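Side-chain contacts in botulinum neurotoxin type G (Clostridium botulinum, PDB 3MPP), which targets host nerve cells and delivers its protease light chain into their cytosol, adhering to the cell surface through its receptor-binding domain: residues 128-133 against 138-143; 228-233 against 277-282; 323-326 against 332-335. The protein carries 4 engineered substitutions. All coordinates share one frame; numbering follows the deposited sequence.

Interaction 1 (128-133 against 138-143); sequences FEYSIK and DYINKW
S131, whose carbonyl O lies 3.9 Å from I140 CD1, turns its hydroxyl back on its own chain: S131 OG accepts the N-H of K133 at 2.9 Å in a nearly straight bond (161°). This ST turn bends the backbone just beyond the end of strand 123-129. That bond stays within segment 128-133; the side chains that face each other across the contact do so by apolar and aromatic contacts, with Y139 at the centre. F128 comes in edge first, its CZ 3.8 Å from Y139 CZ, with the ring planes at 68° in a T-shaped pair. The opposite face of the Y139 ring carries CB of the neighbouring D138. Y130 meets Y139 differently. Their rings are nearly parallel but slid apart, so that little ring overlap remains and each beta carbon serves the other residue: Y139 CB sits over the face of the Y130 ring in a CH-pi contact, 3.8 Å from its centroid, while Y130 CB approaches Y139 CD2 to 3.5 Å. Y130 can lie this way because its CG takes the position between backbone N and carbonyl carbon (chi1 50°). I140, second residue of a type II turn from Y139 to K142, follows with CG1 3.7 Å from Y130 CE1, and its CD1 reaches I132 CG2 more loosely at 4.2 Å. I160 of strand 156-160 packs on both F128 and Y139. F128, ending strand 123-129, and Y130 and Y139 of the following loop form an aromatic cluster where the chain passes between sheets in the concanavalin-like N-terminal subdomain.

Interaction 2 (228-233 against 277-282); sequences DFWGNP and QNLYLG
L279 reaches F229 and W230 with a single methyl group. Its CD1 lies 3.5 Å from F229 CE2 and 3.7 Å from W230 CH2, so one carbon touches both aromatic side chains. The leucine lies across F229 at about a right angle, whereas it meets W230 from the opposite direction. With CG beside the backbone N (chi1 -59°) and the chain then extended, CD1 stands at the far end of the side chain. The two rings it meets already pack on each other, F229 CD2 resting 3.6 Å above the plane of the W230 indole near its rim. I423 of strand 420-423 touches all three residues. Y280, next in line, is the centre of an inverse gamma turn, closed by a weak bond from L281 N to L279 O. Its side chain crosses that of W230 at about a right angle. The hydroxyl comes near the benzene part of the indole, with Y280 OH 3.9 Å from W230 CZ2, but its polar partners lie elsewhere: W429 O and the backbone N of D426. E431 takes the N-H groups of both L279 and Y280, one on each carboxylate oxygen. The contact lies in the beta-trefoil C-terminal subdomain, where a loop before strand 239-244 and one before strand 285-289 meet beside the C-terminal residues. On the other segment, F229 and W230 are the middle residues of a type I turn from D228 to G231: G231 N bonds D228 O, and D228 OD1 receives N232 N at 2.9 Å from above the carboxylate plane. W230 NE1 is taken by P424 O.

Interaction 3 (323-326 against 332-335); sequences YVLV and QTQL
L335 and V324 form the close side of this contact, at the end of the beta hairpin made by strands 320-325 and 332-339 in the beta-trefoil C-terminal subdomain. L335 CD2 is the working atom: it lies 3.8 Å from V324 CG2 and 3.7 Å from Y323 O, touching a side chain and a backbone carbonyl at once. The two side chains meet at a slant. V324 turns CG2 to the leucine because that methyl stands beside the backbone N, its CG1 being anti to that N (chi1 170°). L335 is buried, and F397 and I399 of strand 394-400, with F377 of strand 373-382, pack on it. Y323 sends its CB away from segment 332-335, and its side chain packs on F336 further along that strand and on F346; its hydroxyl bonds the backbone N of N341.

One step toward the loop, contact is looser and water enters. L325 crosses T333 at about a right angle, L325 CB standing 4.1 Å from T333 CG2, and L325 CD1 lies equally far from Q334 O. Between the strands, a water takes the place of a direct backbone bond: it accepts from L325 N at 2.9 Å and donates to Q334 O at 2.8 Å. The hairpin is therefore spread here, although backbone pairing is present further in, between Y323 and F336. A second water lies by L325 O, too close for the bond to be trusted, and is only weakly linked to T333. The threonine side chain is about 11 Å from that of W402, the inferred ganglioside-binding residue. T333 was modelled in two conformers, so its details are less certain; in the one described, OG1 bonds S328 OG and CG2 is the branch turned to L325.

In the fold
From the N terminus, interaction 1 comes first: it closes the short loop from strand 123-129 to strand 144-150 and packs the end of edge strand 123-129 against the loop that leads into strand 144-150 of the other sheet. Interaction 2 spans 43 residues of the C-terminal subdomain, bringing together two loops, and interaction 3 closes the hairpin of strands 320-325 and 332-339. The three follow in series; none nests or crosses. Interactions 1 and 2 touch across the subdomain boundary, where W143 NE1 probably bonds N232 OD1 at 2.8 Å. Interaction 3 is remote, its nearest atoms about 13 Å from interaction 2 and about 22 Å from interaction 1.

Interaction 1 (128-133 against 138-143)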
ATOM      1  N   PHE A 128     -14.318   5.110  -9.291  1.00 37.97           N
ATOM      2  CA  PHE A 128     -13.761   3.778  -9.109  1.00 37.13           C
ATOM      3  C   PHE A 128     -14.260   3.236  -7.773  1.00 40.02           C
ATOM      4  O   PHE A 128     -14.169   3.925  -6.757  1.00 35.70           O
ATOM      5  CB  PHE A 128     -12.226   3.820  -9.127  1.00 33.20           C
ATOM      6  CG  PHE A 128     -11.570   2.527  -8.714  1.00 36.56           C
ATOM      7  CD1 PHE A 128     -11.660   1.396  -9.517  1.00 42.21           C
ATOM      8  CD2 PHE A 128     -10.836   2.446  -7.532  1.00 34.18           C
ATOM      9  CE1 PHE A 128     -11.042   0.202  -9.142  1.00 35.73           C
ATOM     10  CE2 PHE A 128     -10.229   1.261  -7.156  1.00 35.79           C
ATOM     11  CZ  PHE A 128     -10.331   0.133  -7.967  1.00 34.25           C
ATOM     12  N   GLU A 129     -14.801   2.019  -7.775  1.00 36.71           N
ATOM     13  CA  GLU A 129     -15.254   1.389  -6.534  1.00 38.61           C
ATOM     14  C   GLU A 129     -14.493   0.095  -6.285  1.00 43.21           C
ATOM     15  O   GLU A 129     -14.416  -0.741  -7.182  1.00 33.70           O
ATOM     16  CB  GLU A 129     -16.751   1.076  -6.599  1.00 36.72           C
ATOM     17  CG  GLU A 129     -17.278   0.322  -5.361  1.00 43.01           C
ATOM     18  CD  GLU A 129     -18.804   0.178  -5.350  1.00 54.97           C
ATOM     19  OE1 GLU A 129     -19.498   1.137  -5.730  1.00 61.65           O
ATOM     20  OE2 GLU A 129     -19.309  -0.892  -4.952  1.00 57.30           O
ATOM     21  N   TYR A 130     -13.929  -0.066  -5.082  1.00 32.95           N
ATOM     22  CA  TYR A 130     -13.325  -1.340  -4.691  1.00 31.83           C
ATOM     23  C   TYR A 130     -14.221  -2.048  -3.677  1.00 32.81           C
ATOM     24  O   TYR A 130     -14.987  -1.410  -2.955  1.00 32.84           O
ATOM     25  CB  TYR A 130     -11.898  -1.155  -4.137  1.00 29.65           C
ATOM     26  CG  TYR A 130     -11.785  -0.101  -3.061  1.00 30.45           C
ATOM     27  CD1 TYR A 130     -12.102  -0.394  -1.739  1.00 23.26           C
ATOM     28  CD2 TYR A 130     -11.375   1.188  -3.370  1.00 26.57           C
ATOM     29  CE1 TYR A 130     -12.011   0.570  -0.746  1.00 23.95           C
ATOM     30  CE2 TYR A 130     -11.283   2.154  -2.393  1.00 31.65           C
ATOM     31  CZ  TYR A 130     -11.602   1.838  -1.078  1.00 32.37           C
ATOM     32  OH  TYR A 130     -11.506   2.802  -0.102  1.00 32.49           O
ATOM     33  N   SER A 131     -14.129  -3.371  -3.637  1.00 33.56           N
ATOM     34  CA  SER A 131     -14.977  -4.175  -2.759  1.00 32.21           C
ATOM     35  C   SER A 131     -14.697  -3.928  -1.279  1.00 30.55           C
ATOM     36  O   SER A 131     -13.569  -3.639  -0.889  1.00 26.70           O
ATOM     37  CB  SER A 131     -14.788  -5.667  -3.063  1.00 36.75           C
ATOM     38  OG  SER A 131     -15.563  -6.470  -2.190  1.00 35.23           O
ATOM     39  N   ILE A 132     -15.733  -4.045  -0.458  1.00 26.22           N
ATOM     40  CA  ILE A 132     -15.548  -4.079   0.982  1.00 25.87           C
ATOM     41  C   ILE A 132     -16.055  -5.413   1.516  1.00 29.43           C
ATOM     42  O   ILE A 132     -16.433  -5.530   2.681  1.00 28.62           O
ATOM     43  CB  ILE A 132     -16.266  -2.898   1.677  1.00 27.72           C
ATOM     44  CG1 ILE A 132     -17.740  -2.841   1.266  1.00 36.59           C
ATOM     45  CG2 ILE A 132     -15.590  -1.589   1.312  1.00 26.31           C
ATOM     46  CD1 ILE A 132     -18.482  -1.690   1.922  1.00 40.84           C
ATOM     47  N   LYS A 133     -16.054  -6.427   0.656  1.00 25.13           N
ATOM     48  CA  LYS A 133     -16.493  -7.753   1.076  1.00 32.75           C
ATOM     49  C   LYS A 133     -15.435  -8.830   0.852  1.00 31.74           C
ATOM     50  O   LYS A 133     -15.659  -9.995   1.171  1.00 33.97           O
ATOM     51  CB  LYS A 133     -17.802  -8.139   0.377  1.00 39.47           C
ATOM     52  CG  LYS A 133     -18.955  -7.197   0.705  1.00 47.84           C
ATOM     53  CD  LYS A 133     -20.154  -7.456  -0.202  1.00 56.22           C
ATOM     54  CE  LYS A 133     -21.296  -6.492   0.098  1.00 59.14           C
ATOM     55  NZ  LYS A 133     -22.402  -6.633  -0.902  1.00 66.50           N
ATOM     56  N   ASP A 138      -6.711  -5.170  -1.936  1.00 27.00           N
ATOM     57  CA  ASP A 138      -5.548  -4.456  -2.455  1.00 23.38           C
ATOM     58  C   ASP A 138      -5.691  -2.941  -2.256  1.00 26.69           C
ATOM     59  O   ASP A 138      -4.795  -2.179  -2.628  1.00 26.16           O
ATOM     60  CB  ASP A 138      -5.393  -4.713  -3.959  1.00 35.73           C
ATOM     61  CG  ASP A 138      -5.151  -6.188  -4.297  1.00 42.37           C
ATOM     62  OD1 ASP A 138      -5.035  -7.018  -3.379  1.00 43.04           O
ATOM     63  OD2 ASP A 138      -5.082  -6.508  -5.497  1.00 49.15           O
ATOM     64  N   TYR A 139      -6.804  -2.499  -1.676  1.00 21.64           N
ATOM     65  CA  TYR A 139      -7.104  -1.058  -1.632  1.00 26.15           C
ATOM     66  C   TYR A 139      -7.369  -0.477  -0.237  1.00 27.07           C
ATOM     67  O   TYR A 139      -6.914   0.625   0.084  1.00 29.39           O
ATOM     68  CB  TYR A 139      -8.285  -0.743  -2.557  1.00 29.59           C
ATOM     69  CG  TYR A 139      -8.040  -1.194  -3.978  1.00 32.97           C
ATOM     70  CD1 TYR A 139      -7.239  -0.442  -4.823  1.00 37.13           C
ATOM     71  CD2 TYR A 139      -8.594  -2.377  -4.470  1.00 28.41           C
ATOM     72  CE1 TYR A 139      -6.980  -0.849  -6.137  1.00 36.51           C
ATOM     73  CE2 TYR A 139      -8.350  -2.792  -5.796  1.00 33.04           C
ATOM     74  CZ  TYR A 139      -7.533  -2.018  -6.608  1.00 37.92           C
ATOM     75  OH  TYR A 139      -7.271  -2.387  -7.903  1.00 40.75           O
ATOM     76  N   ILE A 140      -8.119  -1.199   0.582  1.00 26.28           N
ATOM     77  CA  ILE A 140      -8.487  -0.672   1.899  1.00 31.74           C
ATOM     78  C   ILE A 140      -7.278  -0.337   2.762  1.00 24.17           C
ATOM     79  O   ILE A 140      -6.464  -1.208   3.062  1.00 21.57           O
ATOM     80  CB  ILE A 140      -9.433  -1.629   2.644  1.00 24.64           C
ATOM     81  CG1 ILE A 140     -10.717  -1.803   1.826  1.00 20.77           C
ATOM     82  CG2 ILE A 140      -9.797  -1.068   4.017  1.00 19.60           C
ATOM     83  CD1 ILE A 140     -11.695  -2.842   2.402  1.00 23.12           C
ATOM     84  N   ASN A 141      -7.164   0.938   3.147  1.00 22.89           N
ATOM     85  CA  ASN A 141      -6.063   1.437   3.991  1.00 23.80           C
ATOM     86  C   ASN A 141      -4.669   1.350   3.367  1.00 22.64           C
ATOM     87  O   ASN A 141      -3.656   1.508   4.059  1.00 25.44           O
ATOM     88  CB  ASN A 141      -6.034   0.744   5.363  1.00 20.20           C
ATOM     89  CG  ASN A 141      -5.299   1.570   6.409  1.00 25.32           C
ATOM     90  OD1 ASN A 141      -5.465   2.793   6.467  1.00 22.09           O
ATOM     91  ND2 ASN A 141      -4.473   0.910   7.236  1.00 20.23           N
ATOM     92  N   LYS A 142      -4.616   1.110   2.060  1.00 23.45           N
ATOM     93  CA  LYS A 142      -3.342   0.943   1.361  1.00 27.72           C
ATOM     94  C   LYS A 142      -3.121   2.072   0.379  1.00 27.07           C
ATOM     95  O   LYS A 142      -4.067   2.519  -0.266  1.00 26.12           O
ATOM     96  CB  LYS A 142      -3.345  -0.367   0.565  1.00 30.25           C
ATOM     97  CG  LYS A 142      -3.489  -1.618   1.427  1.00 27.49           C
ATOM     98  CD  LYS A 142      -3.307  -2.892   0.619  1.00 26.24           C
ATOM     99  CE  LYS A 142      -3.393  -4.080   1.553  1.00 35.61           C
ATOM    100  NZ  LYS A 142      -3.231  -5.415   0.921  1.00 37.75           N
ATOM    101  N   TRP A 143      -1.872   2.511   0.240  1.00 28.37           N
ATOM    102  CA  TRP A 143      -1.526   3.454  -0.811  1.00 27.68           C
ATOM    103  C   TRP A 143      -1.895   2.880  -2.169  1.00 24.93           C
ATOM    104  O   TRP A 143      -1.549   1.749  -2.488  1.00 25.84           O
ATOM    105  CB  TRP A 143      -0.029   3.752  -0.810  1.00 25.32           C
ATOM    106  CG  TRP A 143       0.399   4.682   0.259  1.00 31.11           C
ATOM    107  CD1 TRP A 143       1.178   4.382   1.340  1.00 27.37           C
ATOM    108  CD2 TRP A 143       0.091   6.079   0.359  1.00 29.65           C
ATOM    109  NE1 TRP A 143       1.371   5.505   2.110  1.00 33.91           N
ATOM    110  CE2 TRP A 143       0.713   6.559   1.533  1.00 29.81           C
ATOM    111  CE3 TRP A 143      -0.651   6.968  -0.423  1.00 27.01           C
ATOM    112  CZ2 TRP A 143       0.622   7.890   1.939  1.00 21.83           C
ATOM    113  CZ3 TRP A 143      -0.754   8.292  -0.012  1.00 24.91           C
ATOM    114  CH2 TRP A 143      -0.119   8.741   1.155  1.00 26.86           C
TER

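Interaction 2 (228-233 against 277-282)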
ATOM      1  N   ASP A 228       5.989  -2.104   3.146  1.00 22.39           N
ATOM      2  CA  ASP A 228       5.096  -2.925   3.966  1.00 22.73           C
ATOM      3  C   ASP A 228       3.737  -3.121   3.276  1.00 20.80           C
ATOM      4  O   ASP A 228       3.509  -2.640   2.160  1.00 23.88           O
ATOM      5  CB  ASP A 228       4.959  -2.361   5.404  1.00 16.72           C
ATOM      6  CG  ASP A 228       4.246  -0.999   5.465  1.00 23.71           C
ATOM      7  OD1 ASP A 228       3.558  -0.613   4.499  1.00 23.03           O
ATOM      8  OD2 ASP A 228       4.364  -0.319   6.502  1.00 22.29           O
ATOM      9  N   PHE A 229       2.862  -3.880   3.931  1.00 20.58           N
ATOM     10  CA  PHE A 229       1.545  -4.235   3.424  1.00 18.80           C
ATOM     11  C   PHE A 229       0.739  -2.978   3.050  1.00 23.71           C
ATOM     12  O   PHE A 229      -0.085  -3.007   2.130  1.00 20.64           O
ATOM     13  CB  PHE A 229       0.844  -5.007   4.544  1.00 20.33           C
ATOM     14  CG  PHE A 229      -0.517  -5.561   4.196  1.00 22.11           C
ATOM     15  CD1 PHE A 229      -0.639  -6.769   3.513  1.00 20.59           C
ATOM     16  CD2 PHE A 229      -1.665  -4.933   4.651  1.00 21.01           C
ATOM     17  CE1 PHE A 229      -1.883  -7.313   3.266  1.00 31.45           C
ATOM     18  CE2 PHE A 229      -2.921  -5.462   4.395  1.00 25.55           C
ATOM     19  CZ  PHE A 229      -3.030  -6.656   3.697  1.00 29.40           C
ATOM     20  N   TRP A 230       0.962  -1.879   3.777  1.00 25.02           N
ATOM     21  CA  TRP A 230       0.199  -0.643   3.529  1.00 21.88           C
ATOM     22  C   TRP A 230       0.802   0.201   2.393  1.00 24.86           C
ATOM     23  O   TRP A 230       0.176   1.146   1.907  1.00 25.31           O
ATOM     24  CB  TRP A 230       0.093   0.191   4.813  1.00 20.09           C
ATOM     25  CG  TRP A 230      -0.385  -0.614   5.987  1.00 23.76           C
ATOM     26  CD1 TRP A 230       0.301  -0.860   7.149  1.00 22.33           C
ATOM     27  CD2 TRP A 230      -1.648  -1.293   6.115  1.00 20.25           C
ATOM     28  NE1 TRP A 230      -0.464  -1.639   7.995  1.00 18.86           N
ATOM     29  CE2 TRP A 230      -1.660  -1.921   7.382  1.00 20.01           C
ATOM     30  CE3 TRP A 230      -2.760  -1.434   5.281  1.00 24.44           C
ATOM     31  CZ2 TRP A 230      -2.739  -2.680   7.831  1.00 22.09           C
ATOM     32  CZ3 TRP A 230      -3.841  -2.183   5.732  1.00 28.92           C
ATOM     33  CH2 TRP A 230      -3.825  -2.790   6.999  1.00 27.90           C
ATOM     34  N   GLY A 231       2.023  -0.134   1.987  1.00 23.84           N
ATOM     35  CA  GLY A 231       2.715   0.599   0.937  1.00 23.14           C
ATOM     36  C   GLY A 231       3.711   1.642   1.418  1.00 27.32           C
ATOM     37  O   GLY A 231       4.189   2.442   0.619  1.00 27.91           O
ATOM     38  N   ASN A 232       4.004   1.657   2.719  1.00 24.87           N
ATOM     39  CA  ASN A 232       5.066   2.514   3.252  1.00 23.82           C
ATOM     40  C   ASN A 232       6.405   1.784   3.315  1.00 29.18           C
ATOM     41  O   ASN A 232       6.448   0.550   3.285  1.00 24.75           O
ATOM     42  CB  ASN A 232       4.686   3.022   4.646  1.00 29.36           C
ATOM     43  CG  ASN A 232       3.639   4.104   4.589  1.00 29.91           C
ATOM     44  OD1 ASN A 232       3.633   4.916   3.665  1.00 32.81           O
ATOM     45  ND2 ASN A 232       2.749   4.123   5.569  1.00 29.93           N
ATOM     46  N   PRO A 233       7.511   2.539   3.407  1.00 24.17           N
ATOM     47  CA  PRO A 233       8.808   1.857   3.517  1.00 22.88           C
ATOM     48  C   PRO A 233       8.856   0.815   4.643  1.00 21.20           C
ATOM     49  O   PRO A 233       8.336   1.022   5.740  1.00 24.30           O
ATOM     50  CB  PRO A 233       9.779   2.999   3.822  1.00 26.23           C
ATOM     51  CG  PRO A 233       9.134   4.205   3.132  1.00 29.39           C
ATOM     52  CD  PRO A 233       7.647   4.008   3.346  1.00 27.45           C
ATOM     53  N   GLN A 277     -10.989 -10.604   6.428  1.00 25.30           N
ATOM     54  CA  GLN A 277     -10.212 -11.463   7.309  1.00 23.41           C
ATOM     55  C   GLN A 277      -9.244 -10.642   8.138  1.00 23.07           C
ATOM     56  O   GLN A 277      -8.709  -9.643   7.659  1.00 19.35           O
ATOM     57  CB  GLN A 277      -9.478 -12.542   6.508  1.00 22.91           C
ATOM     58  CG  GLN A 277     -10.437 -13.666   6.070  1.00 25.88           C
ATOM     59  CD  GLN A 277      -9.740 -14.716   5.241  1.00 34.23           C
ATOM     60  OE1 GLN A 277      -8.688 -14.458   4.649  1.00 26.17           O
ATOM     61  NE2 GLN A 277     -10.327 -15.903   5.179  1.00 33.28           N
ATOM     62  N   ASN A 278      -9.037 -11.059   9.386  1.00 20.14           N
ATOM     63  CA  ASN A 278      -8.067 -10.409  10.278  1.00 24.01           C
ATOM     64  C   ASN A 278      -6.612 -10.558   9.819  1.00 27.41           C
ATOM     65  O   ASN A 278      -6.239 -11.589   9.267  1.00 22.99           O
ATOM     66  CB  ASN A 278      -8.225 -10.961  11.702  1.00 26.26           C
ATOM     67  CG  ASN A 278      -9.499 -10.491  12.349  1.00 31.18           C
ATOM     68  OD1 ASN A 278     -10.338 -11.288  12.790  1.00 31.80           O
ATOM     69  ND2 ASN A 278      -9.676  -9.185  12.375  1.00 18.15           N
ATOM     70  N   LEU A 279      -5.815  -9.522  10.080  1.00 21.18           N
ATOM     71  CA  LEU A 279      -4.433  -9.385   9.624  1.00 23.24           C
ATOM     72  C   LEU A 279      -3.429  -9.502  10.750  1.00 23.36           C
ATOM     73  O   LEU A 279      -2.293  -9.958  10.558  1.00 20.82           O
ATOM     74  CB  LEU A 279      -4.237  -8.000   8.992  1.00 23.49           C
ATOM     75  CG  LEU A 279      -5.153  -7.708   7.801  1.00 21.58           C
ATOM     76  CD1 LEU A 279      -4.801  -6.367   7.187  1.00 20.40           C
ATOM     77  CD2 LEU A 279      -5.023  -8.831   6.760  1.00 23.56           C
ATOM     78  N   TYR A 280      -3.823  -9.043  11.929  1.00 23.45           N
ATOM     79  CA  TYR A 280      -2.902  -9.050  13.047  1.00 20.59           C
ATOM     80  C   TYR A 280      -2.958 -10.387  13.783  1.00 25.28           C
ATOM     81  O   TYR A 280      -3.462 -10.459  14.893  1.00 27.10           O
ATOM     82  CB  TYR A 280      -3.228  -7.912  14.003  1.00 21.27           C
ATOM     83  CG  TYR A 280      -3.329  -6.560  13.356  1.00 22.42           C
ATOM     84  CD1 TYR A 280      -2.457  -6.182  12.348  1.00 22.32           C
ATOM     85  CD2 TYR A 280      -4.256  -5.625  13.808  1.00 24.02           C
ATOM     86  CE1 TYR A 280      -2.525  -4.906  11.783  1.00 25.04           C
ATOM     87  CE2 TYR A 280      -4.331  -4.363  13.247  1.00 25.02           C
ATOM     88  CZ  TYR A 280      -3.464  -4.009  12.237  1.00 22.07           C
ATOM     89  OH  TYR A 280      -3.553  -2.744  11.680  1.00 24.59           O
ATOM     90  N   LEU A 281      -2.435 -11.431  13.152  1.00 24.61           N
ATOM     91  CA  LEU A 281      -2.551 -12.806  13.655  1.00 23.41           C
ATOM     92  C   LEU A 281      -1.205 -13.501  13.535  1.00 23.68           C
ATOM     93  O   LEU A 281      -0.447 -13.200  12.625  1.00 21.39           O
ATOM     94  CB  LEU A 281      -3.568 -13.585  12.815  1.00 20.84           C
ATOM     95  CG  LEU A 281      -5.027 -13.114  12.815  1.00 23.67           C
ATOM     96  CD1 LEU A 281      -5.827 -13.922  11.791  1.00 23.47           C
ATOM     97  CD2 LEU A 281      -5.607 -13.291  14.216  1.00 24.63           C
ATOM     98  N   GLY A 282      -0.913 -14.432  14.441  1.00 23.16           N
ATOM     99  CA  GLY A 282       0.275 -15.264  14.317  1.00 23.55           C
ATOM    100  C   GLY A 282       1.584 -14.668  14.820  1.00 29.17           C
ATOM    101  O   GLY A 282       1.594 -13.777  15.666  1.00 21.98           O
TER

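Interaction 3 (323-326 against 332-335)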
ATOM      1  N   TYR A 323      15.661 -19.628  12.142  1.00 19.74           N
ATOM      2  CA  TYR A 323      16.896 -20.300  11.724  1.00 23.14           C
ATOM      3  C   TYR A 323      16.696 -21.246  10.545  1.00 22.78           C
ATOM      4  O   TYR A 323      15.668 -21.918  10.424  1.00 23.40           O
ATOM      5  CB  TYR A 323      17.559 -21.061  12.884  1.00 23.54           C
ATOM      6  CG  TYR A 323      18.139 -20.167  13.958  1.00 28.36           C
ATOM      7  CD1 TYR A 323      19.462 -19.758  13.914  1.00 26.52           C
ATOM      8  CD2 TYR A 323      17.347 -19.723  15.012  1.00 25.22           C
ATOM      9  CE1 TYR A 323      19.997 -18.943  14.905  1.00 27.99           C
ATOM     10  CE2 TYR A 323      17.861 -18.901  15.996  1.00 26.69           C
ATOM     11  CZ  TYR A 323      19.185 -18.516  15.940  1.00 29.76           C
ATOM     12  OH  TYR A 323      19.670 -17.688  16.917  1.00 27.86           O
ATOM     13  N   VAL A 324      17.705 -21.302   9.691  1.00 24.48           N
ATOM     14  CA  VAL A 324      17.723 -22.232   8.585  1.00 21.07           C
ATOM     15  C   VAL A 324      18.619 -23.434   8.909  1.00 26.12           C
ATOM     16  O   VAL A 324      19.754 -23.264   9.356  1.00 21.95           O
ATOM     17  CB  VAL A 324      18.229 -21.531   7.320  1.00 25.59           C
ATOM     18  CG1 VAL A 324      18.502 -22.554   6.206  1.00 26.00           C
ATOM     19  CG2 VAL A 324      17.207 -20.500   6.869  1.00 23.68           C
ATOM     20  N   LEU A 325      18.114 -24.642   8.682  1.00 23.58           N
ATOM     21  CA  LEU A 325      18.942 -25.827   8.875  1.00 23.10           C
ATOM     22  C   LEU A 325      19.949 -25.916   7.731  1.00 28.16           C
ATOM     23  O   LEU A 325      19.578 -26.207   6.603  1.00 34.93           O
ATOM     24  CB  LEU A 325      18.068 -27.080   8.945  1.00 28.35           C
ATOM     25  CG  LEU A 325      17.582 -27.421  10.357  1.00 44.87           C
ATOM     26  CD1 LEU A 325      16.598 -26.379  10.852  1.00 49.10           C
ATOM     27  CD2 LEU A 325      16.968 -28.818  10.412  1.00 53.66           C
ATOM     28  N   VAL A 326      21.219 -25.661   8.014  1.00 29.84           N
ATOM     29  CA  VAL A 326      22.217 -25.555   6.946  1.00 38.11           C
ATOM     30  C   VAL A 326      22.696 -26.876   6.356  1.00 37.30           C
ATOM     31  O   VAL A 326      23.138 -26.912   5.213  1.00 45.89           O
ATOM     32  CB  VAL A 326      23.449 -24.739   7.381  1.00 46.20           C
ATOM     33  CG1 VAL A 326      23.102 -23.269   7.431  1.00 49.03           C
ATOM     34  CG2 VAL A 326      23.967 -25.223   8.714  1.00 51.11           C
ATOM     35  N   GLN A 332      13.211 -29.079   0.369  1.00 28.12           N
ATOM     36  CA  GLN A 332      12.577 -28.117   1.272  1.00 30.27           C
ATOM     37  C   GLN A 332      12.810 -28.531   2.721  1.00 32.29           C
ATOM     38  O   GLN A 332      12.871 -29.725   3.046  1.00 25.23           O
ATOM     39  CB  GLN A 332      11.069 -28.023   0.991  1.00 29.25           C
ATOM     40  CG  GLN A 332      10.354 -29.381   1.085  1.00 30.65           C
ATOM     41  CD  GLN A 332       8.846 -29.254   0.957  1.00 35.06           C
ATOM     42  OE1 GLN A 332       8.331 -28.243   0.477  1.00 34.37           O
ATOM     43  NE2 GLN A 332       8.129 -30.282   1.384  1.00 29.59           N
ATOM     44  N   THR A 333      12.958 -27.551   3.599  1.00 22.86           N
ATOM     45  CA  THR A 333      13.117 -27.853   5.016  0.62 26.15           C
ATOM     46  C   THR A 333      12.310 -26.871   5.842  1.00 28.40           C
ATOM     47  O   THR A 333      12.176 -25.695   5.480  1.00 26.59           O
ATOM     48  CB  THR A 333      14.600 -27.809   5.455  0.62 28.79           C
ATOM     49  OG1 THR A 333      15.381 -28.639   4.589  0.62 32.24           O
ATOM     50  CG2 THR A 333      14.759 -28.283   6.889  0.62 28.84           C
ATOM     51  N   GLN A 334      11.755 -27.368   6.939  1.00 24.24           N
ATOM     52  CA  GLN A 334      10.992 -26.533   7.858  1.00 22.96           C
ATOM     53  C   GLN A 334      11.936 -25.546   8.515  1.00 22.40           C
ATOM     54  O   GLN A 334      13.058 -25.907   8.878  1.00 23.52           O
ATOM     55  CB  GLN A 334      10.302 -27.414   8.905  1.00 21.17           C
ATOM     56  CG  GLN A 334       9.095 -28.151   8.336  1.00 28.09           C
ATOM     57  CD  GLN A 334       9.008 -29.597   8.795  1.00 38.29           C
ATOM     58  OE1 GLN A 334      10.002 -30.310   8.822  1.00 35.97           O
ATOM     59  NE2 GLN A 334       7.810 -30.031   9.146  1.00 35.30           N
ATOM     60  N   LEU A 335      11.506 -24.291   8.636  1.00 20.83           N
ATOM     61  CA  LEU A 335      12.309 -23.296   9.356  1.00 22.12           C
ATOM     62  C   LEU A 335      12.244 -23.595  10.844  1.00 25.80           C
ATOM     63  O   LEU A 335      11.211 -24.046  11.343  1.00 23.87           O
ATOM     64  CB  LEU A 335      11.806 -21.863   9.075  1.00 19.28           C
ATOM     65  CG  LEU A 335      12.068 -21.408   7.636  1.00 21.07           C
ATOM     66  CD1 LEU A 335      11.443 -20.039   7.335  1.00 19.29           C
ATOM     67  CD2 LEU A 335      13.587 -21.383   7.387  1.00 19.47           C
TER
HETATM   68  O   HOH W   1      15.410 -24.950   7.677  1.00 24.57           O
HETATM   69  O   HOH W   2      17.389 -25.995   5.314  1.00 33.13           O